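Local coordinates for protein multicopper oxidase (Arthrobacter sp. FB24, PDB 3GDC) that probably oxidises phenolic or related substrates at a type 1 copper and passes the electrons on to reduce dioxygen to water, as in two-domain laccases, at residues W57-R71 with H141-K155. Residues are numbered along the deposited sequence; the frame is centred on the assembly and turned at random.
Sequences WSYNGRIPGPTLWAR and HIAKGLYGGFIVEPK. With CU (copper (II) ion), chain D.
A water between Gly65 and Gly149 donates to Gly65 O (2.9 Å) and Thr67 OG1 and accepts from Gly149 N, so solvent bridges the two segments just before their strands pair. Gly65 N also donates to Tyr147 O at 2.7 Å, in the carbonyl plane. Beyond it, 67-71 and 147-153 run parallel, their axes 19° apart, joined inside the cupredoxin-like sandwich by Leu68 N to Gly149 O, Ile151 N to Leu68 O (equally short, 2.7 Å), Ala70 N to Ile151 O and Glu153 N to Ala70 O.

At the other end Trp57 meets Lys144 and His141. Lys144, its chain bent at chi2 (-97°) and chi3, lays CE over one face, 3.7 Å from the five-membered ring centroid, while NZ makes a cation-pi contact and bonds to Lys55 O. Trp57 CZ3 sits over the His141 ring, 3.4 Å from ND1, the pair oblique with planes at 45°. Leu146 CD2 makes a CH-pi contact over the centre of the Tyr59 ring, and Leu146 CD1 lies 3.2 Å from the copper. With His141 ND1 binding that copper at 2.2 Å beside His88 and Cys133, the arrangement is characteristic of a type 1 site, whose histidine ligand is probably steadied by Trp57 and whose axial side is probably occupied by leucine.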
ATOM      1  N   TRP A  57      -4.734  -1.244  28.074  1.00 17.31           N
ATOM      2  CA  TRP A  57      -4.500  -2.640  28.378  1.00 17.07           C
ATOM      3  C   TRP A  57      -3.094  -2.892  27.846  1.00 16.78           C
ATOM      4  O   TRP A  57      -2.849  -2.748  26.641  1.00 16.09           O
ATOM      5  CB  TRP A  57      -5.489  -3.523  27.628  1.00 17.64           C
ATOM      6  CG  TRP A  57      -6.917  -3.412  28.075  1.00 17.72           C
ATOM      7  CD1 TRP A  57      -7.382  -2.910  29.261  1.00 19.63           C
ATOM      8  CD2 TRP A  57      -8.069  -3.843  27.343  1.00 19.30           C
ATOM      9  NE1 TRP A  57      -8.759  -2.991  29.305  1.00 20.30           N
ATOM     10  CE2 TRP A  57      -9.205  -3.560  28.142  1.00 18.97           C
ATOM     11  CE3 TRP A  57      -8.254  -4.425  26.082  1.00 17.61           C
ATOM     12  CZ2 TRP A  57     -10.511  -3.846  27.718  1.00 19.66           C
ATOM     13  CZ3 TRP A  57      -9.549  -4.718  25.665  1.00 19.11           C
ATOM     14  CH2 TRP A  57     -10.662  -4.418  26.476  1.00 19.66           C
ATOM     15  N   SER A  58      -2.175  -3.245  28.729  1.00 16.33           N
ATOM     16  CA  SER A  58      -0.770  -3.297  28.348  1.00 16.58           C
ATOM     17  C   SER A  58      -0.093  -4.577  28.800  1.00 16.57           C
ATOM     18  O   SER A  58      -0.425  -5.131  29.845  1.00 18.05           O
ATOM     19  CB  SER A  58      -0.014  -2.106  28.938  1.00 16.69           C
ATOM     20  OG  SER A  58       0.013  -2.175  30.348  1.00 18.34           O
ATOM     21  N   TYR A  59       0.874  -5.021  28.010  1.00 16.58           N
ATOM     22  CA  TYR A  59       1.774  -6.084  28.425  1.00 16.36           C
ATOM     23  C   TYR A  59       2.929  -5.475  29.218  1.00 16.28           C
ATOM     24  O   TYR A  59       3.677  -4.637  28.688  1.00 16.51           O
ATOM     25  CB  TYR A  59       2.330  -6.809  27.204  1.00 16.04           C
ATOM     26  CG  TYR A  59       1.333  -7.551  26.348  1.00 15.38           C
ATOM     27  CD1 TYR A  59       0.592  -8.630  26.858  1.00 13.72           C
ATOM     28  CD2 TYR A  59       1.176  -7.221  24.999  1.00 14.92           C
ATOM     29  CE1 TYR A  59      -0.307  -9.324  26.056  1.00 13.91           C
ATOM     30  CE2 TYR A  59       0.283  -7.935  24.178  1.00 13.84           C
ATOM     31  CZ  TYR A  59      -0.457  -8.980  24.721  1.00 14.28           C
ATOM     32  OH  TYR A  59      -1.331  -9.685  23.915  1.00 15.39           O
ATOM     33  N   ASN A  60       3.071  -5.896  30.479  1.00 16.72           N
ATOM     34  CA  ASN A  60       4.139  -5.425  31.377  1.00 17.28           C
ATOM     35  C   ASN A  60       4.128  -3.910  31.616  1.00 17.22           C
ATOM     36  O   ASN A  60       5.182  -3.298  31.855  1.00 17.53           O
ATOM     37  CB  ASN A  60       5.525  -5.884  30.884  1.00 17.76           C
ATOM     38  CG  ASN A  60       5.772  -7.369  31.114  1.00 19.22           C
ATOM     39  OD1 ASN A  60       4.921  -8.080  31.651  1.00 22.48           O
ATOM     40  ND2 ASN A  60       6.940  -7.843  30.698  1.00 20.97           N
ATOM     41  N   GLY A  61       2.937  -3.316  31.549  1.00 17.22           N
ATOM     42  CA  GLY A  61       2.742  -1.911  31.932  1.00 17.53           C
ATOM     43  C   GLY A  61       3.377  -0.891  31.010  1.00 17.41           C
ATOM     44  O   GLY A  61       3.676   0.231  31.432  1.00 17.79           O
ATOM     45  N   ARG A  62       3.593  -1.276  29.756  1.00 17.13           N
ATOM     46  CA  ARG A  62       4.121  -0.353  28.747  1.00 16.42           C
ATOM     47  C   ARG A  62       3.410  -0.576  27.418  1.00 16.28           C
ATOM     48  O   ARG A  62       2.989  -1.701  27.102  1.00 15.40           O
ATOM     49  CB  ARG A  62       5.634  -0.547  28.566  1.00 17.34           C
ATOM     50  CG  ARG A  62       6.035  -1.983  28.256  1.00 18.26           C
ATOM     51  CD  ARG A  62       6.864  -2.027  26.966  1.00 24.31           C
ATOM     52  NE  ARG A  62       8.259  -1.976  27.259  1.00 24.36           N
ATOM     53  CZ  ARG A  62       9.253  -2.046  26.381  1.00 21.53           C
ATOM     54  NH1 ARG A  62       9.054  -2.153  25.064  1.00 18.93           N
ATOM     55  NH2 ARG A  62      10.471  -1.979  26.859  1.00 19.74           N
ATOM     56  N   ILE A  63       3.269   0.510  26.657  1.00 15.35           N
ATOM     57  CA  ILE A  63       2.738   0.477  25.302  1.00 15.23           C
ATOM     58  C   ILE A  63       3.744   1.194  24.406  1.00 15.15           C
ATOM     59  O   ILE A  63       4.028   2.362  24.652  1.00 16.10           O
ATOM     60  CB  ILE A  63       1.371   1.228  25.201  1.00 15.20           C
ATOM     61  CG1 ILE A  63       0.327   0.603  26.127  1.00 14.76           C
ATOM     62  CG2 ILE A  63       0.881   1.204  23.772  1.00 14.12           C
ATOM     63  CD1 ILE A  63      -0.986   1.377  26.184  1.00 15.53           C
ATOM     64  N   PRO A  64       4.318   0.503  23.391  1.00 15.05           N
ATOM     65  CA  PRO A  64       4.138  -0.916  23.060  1.00 14.52           C
ATOM     66  C   PRO A  64       4.682  -1.810  24.175  1.00 14.37           C
ATOM     67  O   PRO A  64       5.470  -1.341  25.014  1.00 13.85           O
ATOM     68  CB  PRO A  64       5.001  -1.100  21.795  1.00 15.25           C
ATOM     69  CG  PRO A  64       6.054   0.007  21.905  1.00 14.89           C
ATOM     70  CD  PRO A  64       5.266   1.156  22.470  1.00 15.42           C
ATOM     71  N   GLY A  65       4.289  -3.083  24.142  1.00 13.59           N
ATOM     72  CA  GLY A  65       4.797  -4.105  25.054  1.00 13.84           C
ATOM     73  C   GLY A  65       6.273  -4.395  24.818  1.00 13.97           C
ATOM     74  O   GLY A  65       6.914  -3.763  23.975  1.00 14.69           O
ATOM     75  N   PRO A  66       6.847  -5.315  25.609  1.00 14.40           N
ATOM     76  CA  PRO A  66       8.254  -5.681  25.451  1.00 14.41           C
ATOM     77  C   PRO A  66       8.613  -6.011  24.003  1.00 14.12           C
ATOM     78  O   PRO A  66       7.838  -6.677  23.300  1.00 14.53           O
ATOM     79  CB  PRO A  66       8.388  -6.937  26.319  1.00 14.42           C
ATOM     80  CG  PRO A  66       7.339  -6.770  27.366  1.00 15.13           C
ATOM     81  CD  PRO A  66       6.200  -6.030  26.727  1.00 13.87           C
ATOM     82  N   THR A  67       9.773  -5.548  23.557  1.00 14.00           N
ATOM     83  CA  THR A  67      10.280  -5.976  22.267  1.00 14.06           C
ATOM     84  C   THR A  67      11.080  -7.255  22.506  1.00 14.47           C
ATOM     85  O   THR A  67      12.173  -7.209  23.073  1.00 15.33           O
ATOM     86  CB  THR A  67      11.160  -4.899  21.617  1.00 13.86           C
ATOM     87  OG1 THR A  67      10.387  -3.691  21.484  1.00 14.69           O
ATOM     88  CG2 THR A  67      11.620  -5.359  20.245  1.00 13.77           C
ATOM     89  N   LEU A  68      10.515  -8.389  22.111  1.00 14.67           N
ATOM     90  CA  LEU A  68      11.180  -9.678  22.321  1.00 15.76           C
ATOM     91  C   LEU A  68      12.225  -9.901  21.239  1.00 16.45           C
ATOM     92  O   LEU A  68      11.971  -9.644  20.055  1.00 17.09           O
ATOM     93  CB  LEU A  68      10.153 -10.824  22.352  1.00 15.44           C
ATOM     94  CG  LEU A  68       8.920 -10.650  23.251  1.00 16.80           C
ATOM     95  CD1 LEU A  68       8.049 -11.887  23.144  1.00 17.83           C
ATOM     96  CD2 LEU A  68       9.245 -10.356  24.718  1.00 15.64           C
ATOM     97  N   TRP A  69      13.407 -10.360  21.644  1.00 16.26           N
ATOM     98  CA  TRP A  69      14.507 -10.603  20.713  1.00 17.26           C
ATOM     99  C   TRP A  69      14.982 -12.051  20.859  1.00 17.28           C
ATOM    100  O   TRP A  69      15.204 -12.522  21.969  1.00 17.27           O
ATOM    101  CB  TRP A  69      15.665  -9.641  21.008  1.00 17.56           C
ATOM    102  CG  TRP A  69      16.800  -9.729  20.024  1.00 19.00           C
ATOM    103  CD1 TRP A  69      16.999  -8.934  18.926  1.00 20.63           C
ATOM    104  CD2 TRP A  69      17.872 -10.683  20.026  1.00 20.74           C
ATOM    105  NE1 TRP A  69      18.141  -9.323  18.256  1.00 20.31           N
ATOM    106  CE2 TRP A  69      18.691 -10.398  18.909  1.00 20.98           C
ATOM    107  CE3 TRP A  69      18.229 -11.744  20.875  1.00 21.39           C
ATOM    108  CZ2 TRP A  69      19.845 -11.139  18.613  1.00 21.21           C
ATOM    109  CZ3 TRP A  69      19.373 -12.483  20.577  1.00 21.30           C
ATOM    110  CH2 TRP A  69      20.165 -12.177  19.456  1.00 20.86           C
ATOM    111  N   ALA A  70      15.114 -12.748  19.740  1.00 17.60           N
ATOM    112  CA  ALA A  70      15.647 -14.115  19.747  1.00 18.23           C
ATOM    113  C   ALA A  70      16.542 -14.338  18.544  1.00 18.94           C
ATOM    114  O   ALA A  70      16.543 -13.543  17.604  1.00 18.98           O
ATOM    115  CB  ALA A  70      14.516 -15.114  19.763  1.00 18.29           C
ATOM    116  N   ARG A  71      17.325 -15.416  18.577  1.00 19.26           N
ATOM    117  CA  ARG A  71      18.070 -15.831  17.406  1.00 20.20           C
ATOM    118  C   ARG A  71      17.356 -16.988  16.710  1.00 19.80           C
ATOM    119  O   ARG A  71      16.792 -17.867  17.366  1.00 19.56           O
ATOM    120  CB  ARG A  71      19.478 -16.240  17.815  1.00 20.93           C
ATOM    121  CG  ARG A  71      20.466 -16.281  16.683  1.00 25.84           C
ATOM    122  CD  ARG A  71      21.364 -17.463  16.906  1.00 31.74           C
ATOM    123  NE  ARG A  71      22.756 -17.191  16.578  1.00 36.42           N
ATOM    124  CZ  ARG A  71      23.755 -18.015  16.882  1.00 37.90           C
ATOM    125  NH1 ARG A  71      23.505 -19.154  17.515  1.00 39.55           N
ATOM    126  NH2 ARG A  71      25.001 -17.696  16.557  1.00 39.66           N
ATOM    127  N   HIS A 141      -9.113  -4.697  21.672  1.00 20.79           N
ATOM    128  CA  HIS A 141      -8.084  -5.547  22.281  1.00 20.23           C
ATOM    129  C   HIS A 141      -6.684  -5.272  21.735  1.00 20.29           C
ATOM    130  O   HIS A 141      -5.711  -5.374  22.476  1.00 21.62           O
ATOM    131  CB  HIS A 141      -8.474  -7.026  22.223  1.00 19.91           C
ATOM    132  CG  HIS A 141      -9.469  -7.410  23.272  1.00 18.73           C
ATOM    133  ND1 HIS A 141      -9.096  -7.864  24.519  1.00 18.71           N
ATOM    134  CD2 HIS A 141     -10.822  -7.358  23.279  1.00 17.51           C
ATOM    135  CE1 HIS A 141     -10.177  -8.102  25.241  1.00 19.41           C
ATOM    136  NE2 HIS A 141     -11.239  -7.797  24.512  1.00 18.58           N
ATOM    137  N   ILE A 142      -6.588  -4.874  20.471  1.00 19.94           N
ATOM    138  CA  ILE A 142      -5.303  -4.416  19.926  1.00 19.12           C
ATOM    139  C   ILE A 142      -5.117  -2.923  20.253  1.00 18.37           C
ATOM    140  O   ILE A 142      -4.072  -2.514  20.777  1.00 17.56           O
ATOM    141  CB  ILE A 142      -5.178  -4.674  18.403  1.00 19.27           C
ATOM    142  CG1 ILE A 142      -5.269  -6.182  18.097  1.00 20.27           C
ATOM    143  CG2 ILE A 142      -3.845  -4.129  17.855  1.00 20.40           C
ATOM    144  CD1 ILE A 142      -5.375  -6.509  16.604  1.00 20.83           C
ATOM    145  N   ALA A 143      -6.142  -2.123  19.970  1.00 17.28           N
ATOM    146  CA  ALA A 143      -6.036  -0.656  20.083  1.00 16.94           C
ATOM    147  C   ALA A 143      -5.795  -0.141  21.508  1.00 16.73           C
ATOM    148  O   ALA A 143      -5.176   0.920  21.696  1.00 16.97           O
ATOM    149  CB  ALA A 143      -7.272   0.017  19.479  1.00 16.79           C
ATOM    150  N   LYS A 144      -6.265  -0.883  22.507  1.00 16.33           N
ATOM    151  CA  LYS A 144      -6.048  -0.487  23.898  1.00 16.54           C
ATOM    152  C   LYS A 144      -4.608  -0.653  24.380  1.00 15.37           C
ATOM    153  O   LYS A 144      -4.255  -0.173  25.452  1.00 15.64           O
ATOM    154  CB  LYS A 144      -7.044  -1.165  24.852  1.00 17.45           C
ATOM    155  CG  LYS A 144      -8.501  -0.759  24.616  1.00 20.20           C
ATOM    156  CD  LYS A 144      -8.961   0.334  25.550  1.00 25.83           C
ATOM    157  CE  LYS A 144      -9.297  -0.216  26.923  1.00 25.91           C
ATOM    158  NZ  LYS A 144      -9.757   0.870  27.838  1.00 28.88           N
ATOM    159  N   GLY A 145      -3.766  -1.318  23.590  1.00 14.55           N
ATOM    160  CA  GLY A 145      -2.340  -1.297  23.846  1.00 13.89           C
ATOM    161  C   GLY A 145      -1.636  -2.642  23.824  1.00 13.00           C
ATOM    162  O   GLY A 145      -0.417  -2.696  23.996  1.00 13.17           O
ATOM    163  N   LEU A 146      -2.394  -3.718  23.604  1.00 13.00           N
ATOM    164  CA  LEU A 146      -1.836  -5.077  23.681  1.00 12.32           C
ATOM    165  C   LEU A 146      -1.109  -5.505  22.401  1.00 11.91           C
ATOM    166  O   LEU A 146      -1.643  -6.253  21.577  1.00 11.13           O
ATOM    167  CB  LEU A 146      -2.911  -6.101  24.091  1.00 12.96           C
ATOM    168  CG  LEU A 146      -3.483  -5.909  25.496  1.00 12.76           C
ATOM    169  CD1 LEU A 146      -4.680  -6.830  25.686  1.00 14.96           C
ATOM    170  CD2 LEU A 146      -2.443  -6.142  26.601  1.00 15.30           C
ATOM    171  N   TYR A 147       0.120  -5.020  22.248  1.00 11.79           N
ATOM    172  CA  TYR A 147       0.975  -5.396  21.118  1.00 12.43           C
ATOM    173  C   TYR A 147       2.427  -5.112  21.437  1.00 12.74           C
ATOM    174  O   TYR A 147       2.735  -4.289  22.306  1.00 13.39           O
ATOM    175  CB  TYR A 147       0.576  -4.634  19.847  1.00 12.61           C
ATOM    176  CG  TYR A 147       0.290  -3.161  20.116  1.00 13.84           C
ATOM    177  CD1 TYR A 147       1.329  -2.259  20.346  1.00 14.01           C
ATOM    178  CD2 TYR A 147      -1.023  -2.683  20.159  1.00 13.88           C
ATOM    179  CE1 TYR A 147       1.070  -0.889  20.597  1.00 12.75           C
ATOM    180  CE2 TYR A 147      -1.289  -1.330  20.414  1.00 13.48           C
ATOM    181  CZ  TYR A 147      -0.225  -0.448  20.632  1.00 13.28           C
ATOM    182  OH  TYR A 147      -0.465   0.889  20.900  1.00 15.03           O
ATOM    183  N   GLY A 148       3.328  -5.790  20.734  1.00 12.61           N
ATOM    184  CA  GLY A 148       4.759  -5.499  20.863  1.00 12.44           C
ATOM    185  C   GLY A 148       5.496  -6.130  19.713  1.00 12.86           C
ATOM    186  O   GLY A 148       4.903  -6.877  18.912  1.00 12.90           O
ATOM    187  N   GLY A 149       6.784  -5.821  19.620  1.00 12.85           N
ATOM    188  CA  GLY A 149       7.637  -6.332  18.572  1.00 13.02           C
ATOM    189  C   GLY A 149       8.225  -7.683  18.952  1.00 13.53           C
ATOM    190  O   GLY A 149       8.401  -7.992  20.141  1.00 13.15           O
ATOM    191  N   PHE A 150       8.569  -8.458  17.934  1.00 13.55           N
ATOM    192  CA  PHE A 150       9.169  -9.792  18.120  1.00 14.43           C
ATOM    193  C   PHE A 150      10.207  -9.940  17.015  1.00 15.09           C
ATOM    194  O   PHE A 150       9.851 -10.108  15.843  1.00 14.16           O
ATOM    195  CB  PHE A 150       8.064 -10.847  18.042  1.00 14.99           C
ATOM    196  CG  PHE A 150       8.552 -12.272  17.928  1.00 16.39           C
ATOM    197  CD1 PHE A 150       9.668 -12.717  18.646  1.00 19.37           C
ATOM    198  CD2 PHE A 150       7.864 -13.178  17.110  1.00 18.46           C
ATOM    199  CE1 PHE A 150      10.104 -14.051  18.540  1.00 19.22           C
ATOM    200  CE2 PHE A 150       8.281 -14.507  16.999  1.00 18.49           C
ATOM    201  CZ  PHE A 150       9.413 -14.940  17.716  1.00 19.20           C
ATOM    202  N   ILE A 151      11.485  -9.835  17.386  1.00 14.89           N
ATOM    203  CA  ILE A 151      12.600  -9.769  16.438  1.00 16.04           C
ATOM    204  C   ILE A 151      13.379 -11.077  16.476  1.00 16.44           C
ATOM    205  O   ILE A 151      13.808 -11.493  17.537  1.00 16.50           O
ATOM    206  CB  ILE A 151      13.577  -8.619  16.818  1.00 15.99           C
ATOM    207  CG1 ILE A 151      12.815  -7.293  17.033  1.00 18.54           C
ATOM    208  CG2 ILE A 151      14.757  -8.522  15.839  1.00 16.10           C
ATOM    209  CD1 ILE A 151      11.985  -6.822  15.856  1.00 18.56           C
ATOM    210  N   VAL A 152      13.538 -11.718  15.322  1.00 16.84           N
ATOM    211  CA  VAL A 152      14.295 -12.969  15.205  1.00 17.20           C
ATOM    212  C   VAL A 152      15.482 -12.741  14.272  1.00 18.30           C
ATOM    213  O   VAL A 152      15.312 -12.578  13.055  1.00 18.53           O
ATOM    214  CB  VAL A 152      13.425 -14.132  14.689  1.00 16.53           C
ATOM    215  CG1 VAL A 152      14.252 -15.426  14.544  1.00 16.20           C
ATOM    216  CG2 VAL A 152      12.226 -14.376  15.593  1.00 16.75           C
ATOM    217  N   GLU A 153      16.675 -12.693  14.859  1.00 19.76           N
ATOM    218  CA  GLU A 153      17.915 -12.480  14.126  1.00 21.85           C
ATOM    219  C   GLU A 153      18.298 -13.718  13.306  1.00 22.77           C
ATOM    220  O   GLU A 153      18.299 -14.834  13.836  1.00 22.59           O
ATOM    221  CB  GLU A 153      19.043 -12.135  15.102  1.00 22.23           C
ATOM    222  CG  GLU A 153      20.315 -11.599  14.436  1.00 25.66           C
ATOM    223  CD  GLU A 153      20.271 -10.089  14.221  1.00 30.93           C
ATOM    224  OE1 GLU A 153      21.046  -9.366  14.888  1.00 34.76           O
ATOM    225  OE2 GLU A 153      19.458  -9.617  13.401  1.00 33.59           O
ATOM    226  N   PRO A 154      18.601 -13.532  12.011  1.00 23.91           N
ATOM    227  CA  PRO A 154      19.101 -14.650  11.204  1.00 25.36           C
ATOM    228  C   PRO A 154      20.374 -15.262  11.783  1.00 27.25           C
ATOM    229  O   PRO A 154      21.242 -14.542  12.297  1.00 27.28           O
ATOM    230  CB  PRO A 154      19.390 -14.009   9.837  1.00 25.23           C
ATOM    231  CG  PRO A 154      19.416 -12.526  10.081  1.00 24.48           C
ATOM    232  CD  PRO A 154      18.454 -12.304  11.206  1.00 24.15           C
ATOM    233  N   LYS A 155      20.458 -16.585  11.712  1.00 29.45           N
ATOM    234  CA  LYS A 155      21.654 -17.311  12.117  1.00 32.41           C
ATOM    235  C   LYS A 155      22.850 -16.844  11.279  1.00 33.71           C
ATOM    236  O   LYS A 155      23.945 -16.638  11.808  1.00 34.49           O
ATOM    237  CB  LYS A 155      21.416 -18.823  11.976  1.00 32.41           C
ATOM    238  CG  LYS A 155      22.572 -19.717  12.407  1.00 34.50           C
ATOM    239  CD  LYS A 155      22.667 -19.859  13.925  1.00 36.94           C
ATOM    240  CE  LYS A 155      23.816 -20.788  14.321  1.00 38.30           C
ATOM    241  NZ  LYS A 155      25.168 -20.174  14.141  1.00 39.48           N
TER
HETATM  242 CU    CU D 301      -7.173  -8.744  24.938  1.00 24.54          CU
HETATM  243  O   HOH W   1       1.545  -3.589  25.594  1.00 16.03           O
HETATM  244  O   HOH W   2       7.626  -3.697  21.207  1.00 12.33           O